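PDB 5BOV: putative epoxide hydrolase protein from Klebsiella pneumoniae subsp. pneumoniae, which is probably an alpha/beta-fold hydrolase, possibly acting on epoxides or monoacylglycerols. Local coordinates for residues 190-194 / 195-199. Residues are numbered along the deposited sequence; the frame is centred on the assembly and turned at random.
Sequences WQFSD and ATFAK
Ser193 and Thr196 meet at the N-terminus of helix 194-201, where Ser193 takes the N-cap position of this surface helix in an alpha/beta hydrolase. Their hydroxyls are hydrogen-bonded, with Ser193 OG 2.9 Å from Thr196 OG1. Ser193 chi1 of 70° sets OG between its own backbone N and carbonyl carbon, which brings it to Thr196 in the first turn. OG also lies 3.0 Å from Thr196 N. One water closes a bridge beside the hydroxyl pair: it accepts from Ser193 N at 2.9 Å and bonds Thr196 OG1 at 2.7 Å. The helix backbone starts here as well. Phe197 N donates to Ser193 O at 3.1 Å. Ala198 N donates to Asp194 O at 2.9 Å. The side chains of Phe192 and Phe197 lie side by side and point the same way. The Phe192 ring touches with CE1, 4.0 Å from Phe197 CB. Both rings pack against helix 175-186, each meeting Trp183 edge-to-face, and His184 stacks on Phe192. Trp190 and Thr196 both touch Gln288 of helix 286-289. Asp194 turns its carboxylate to Lys180 in a salt bridge. Hydroxyls, water and backbone bonds thus fix the start of the helix, and Phe192 of the loop and Phe197 of the helix both pack on helix 175-186. The carboxylate of Asp194, in the first turn, would also suit the helix dipole.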
ATOM      1  N   TRP A 190      16.427  10.352   0.994  1.00 13.89           N
ATOM      2  CA  TRP A 190      16.334   9.583   2.210  1.00 13.36           C
ATOM      3  C   TRP A 190      17.624   8.804   2.447  1.00 14.17           C
ATOM      4  O   TRP A 190      17.915   7.805   1.747  1.00 13.31           O
ATOM      5  CB  TRP A 190      15.133   8.616   2.084  1.00 12.22           C
ATOM      6  CG  TRP A 190      14.866   7.754   3.324  1.00 11.88           C
ATOM      7  CD1 TRP A 190      15.183   8.036   4.600  1.00 12.39           C
ATOM      8  CD2 TRP A 190      14.025   6.593   3.353  1.00 11.38           C
ATOM      9  NE1 TRP A 190      14.704   7.043   5.436  1.00 12.27           N
ATOM     10  CE2 TRP A 190      13.931   6.176   4.703  1.00 11.31           C
ATOM     11  CE3 TRP A 190      13.369   5.857   2.375  1.00 10.95           C
ATOM     12  CZ2 TRP A 190      13.325   4.988   5.068  1.00 11.10           C
ATOM     13  CZ3 TRP A 190      12.720   4.716   2.733  1.00 11.12           C
ATOM     14  CH2 TRP A 190      12.681   4.289   4.123  1.00 10.99           C
ATOM     15  N   GLN A 191      18.343   9.170   3.516  1.00 15.93           N
ATOM     16  CA  GLN A 191      19.593   8.501   3.820  1.00 17.75           C
ATOM     17  C   GLN A 191      19.371   7.306   4.741  1.00 17.04           C
ATOM     18  O   GLN A 191      19.906   7.226   5.859  1.00 16.87           O
ATOM     19  CB  GLN A 191      20.520   9.543   4.438  1.00 20.83           C
ATOM     20  CG  GLN A 191      20.854  10.694   3.503  1.00 22.87           C
ATOM     21  CD  GLN A 191      21.767  11.701   4.192  1.00 28.99           C
ATOM     22  OE1 GLN A 191      21.333  12.804   4.517  1.00 35.51           O
ATOM     23  NE2 GLN A 191      22.992  11.311   4.487  1.00 30.00           N
ATOM     24  N   PHE A 192      18.570   6.344   4.282  1.00 14.34           N
ATOM     25  CA  PHE A 192      18.290   5.179   5.044  1.00 13.96           C
ATOM     26  C   PHE A 192      19.498   4.293   5.235  1.00 14.37           C
ATOM     27  O   PHE A 192      20.343   4.164   4.352  1.00 14.49           O
ATOM     28  CB  PHE A 192      17.151   4.340   4.413  1.00 13.46           C
ATOM     29  CG  PHE A 192      17.429   3.867   2.989  1.00 12.91           C
ATOM     30  CD1 PHE A 192      18.071   2.702   2.783  1.00 12.44           C
ATOM     31  CD2 PHE A 192      17.004   4.588   1.898  1.00 12.39           C
ATOM     32  CE1 PHE A 192      18.247   2.203   1.494  1.00 12.86           C
ATOM     33  CE2 PHE A 192      17.180   4.113   0.655  1.00 12.44           C
ATOM     34  CZ  PHE A 192      17.885   2.959   0.457  1.00 12.63           C
ATOM     35  N   SER A 193      19.587   3.689   6.410  1.00 14.31           N
ATOM     36  CA  SER A 193      20.742   2.859   6.741  1.00 15.08           C
ATOM     37  C   SER A 193      20.652   1.517   6.060  1.00 14.18           C
ATOM     38  O   SER A 193      19.547   1.050   5.691  1.00 13.18           O
ATOM     39  CB  SER A 193      20.870   2.649   8.268  1.00 16.29           C
ATOM     40  OG  SER A 193      19.831   1.828   8.751  1.00 15.44           O
ATOM     41  N   ASP A 194      21.789   0.831   5.914  1.00 14.18           N
ATOM     42  CA  ASP A 194      21.734  -0.522   5.395  1.00 14.56           C
ATOM     43  C   ASP A 194      20.856  -1.428   6.215  1.00 13.66           C
ATOM     44  O   ASP A 194      20.184  -2.296   5.726  1.00 13.33           O
ATOM     45  CB  ASP A 194      23.149  -1.164   5.426  1.00 16.13           C
ATOM     46  CG  ASP A 194      24.134  -0.447   4.503  1.00 17.74           C
ATOM     47  OD1 ASP A 194      23.695   0.094   3.452  1.00 17.65           O
ATOM     48  OD2 ASP A 194      25.333  -0.491   4.752  1.00 19.66           O
ATOM     49  N   ALA A 195      20.897  -1.244   7.542  1.00 14.17           N
ATOM     50  CA  ALA A 195      20.099  -2.119   8.419  1.00 13.80           C
ATOM     51  C   ALA A 195      18.631  -1.840   8.265  1.00 12.75           C
ATOM     52  O   ALA A 195      17.856  -2.761   8.357  1.00 13.72           O
ATOM     53  CB  ALA A 195      20.487  -1.937   9.899  1.00 14.48           C
ATOM     54  N   THR A 196      18.272  -0.602   8.050  1.00 12.02           N
ATOM     55  CA  THR A 196      16.881  -0.236   7.826  1.00 11.30           C
ATOM     56  C   THR A 196      16.410  -0.961   6.617  1.00 10.37           C
ATOM     57  O   THR A 196      15.344  -1.646   6.627  1.00  9.80           O
ATOM     58  CB  THR A 196      16.710   1.290   7.735  1.00 11.39           C
ATOM     59  OG1 THR A 196      16.938   1.867   9.040  1.00 12.43           O
ATOM     60  CG2 THR A 196      15.349   1.648   7.264  1.00 11.01           C
ATOM     61  N   PHE A 197      17.195  -0.930   5.554  1.00 10.37           N
ATOM     62  CA  PHE A 197      16.771  -1.642   4.376  1.00 10.35           C
ATOM     63  C   PHE A 197      16.680  -3.134   4.619  1.00 10.12           C
ATOM     64  O   PHE A 197      15.721  -3.802   4.239  1.00  9.70           O
ATOM     65  CB  PHE A 197      17.688  -1.354   3.153  1.00 10.78           C
ATOM     66  CG  PHE A 197      17.317  -2.143   1.995  1.00 11.03           C
ATOM     67  CD1 PHE A 197      16.126  -1.832   1.335  1.00 11.03           C
ATOM     68  CD2 PHE A 197      17.987  -3.298   1.649  1.00 11.90           C
ATOM     69  CE1 PHE A 197      15.715  -2.627   0.310  1.00 11.06           C
ATOM     70  CE2 PHE A 197      17.539  -4.095   0.624  1.00 11.79           C
ATOM     71  CZ  PHE A 197      16.395  -3.782  -0.027  1.00 11.45           C
ATOM     72  N   ALA A 198      17.724  -3.692   5.214  1.00 10.22           N
ATOM     73  CA  ALA A 198      17.782  -5.106   5.428  1.00 10.49           C
ATOM     74  C   ALA A 198      16.653  -5.690   6.238  1.00 10.62           C
ATOM     75  O   ALA A 198      16.182  -6.817   6.011  1.00 10.48           O
ATOM     76  CB  ALA A 198      19.140  -5.490   6.049  1.00 10.82           C
ATOM     77  N   LYS A 199      16.168  -4.909   7.181  1.00 11.19           N
ATOM     78  CA  LYS A 199      15.047  -5.355   7.998  1.00 12.46           C
ATOM     79  C   LYS A 199      13.783  -5.586   7.175  1.00 11.38           C
ATOM     80  O   LYS A 199      13.085  -6.604   7.327  1.00 12.20           O
ATOM     81  CB  LYS A 199      14.788  -4.381   9.111  1.00 14.03           C
ATOM     82  CG  LYS A 199      13.877  -4.940  10.199  1.00 17.13           C
ATOM     83  CD  LYS A 199      13.807  -3.885  11.309  1.00 19.35           C
ATOM     84  CE  LYS A 199      13.249  -4.378  12.628  1.00 22.03           C
ATOM     85  NZ  LYS A 199      13.357  -3.224  13.650  1.00 21.63           N
TER
HETATM   86  O   HOH W   1      17.780   4.368   8.550  1.00 17.02           O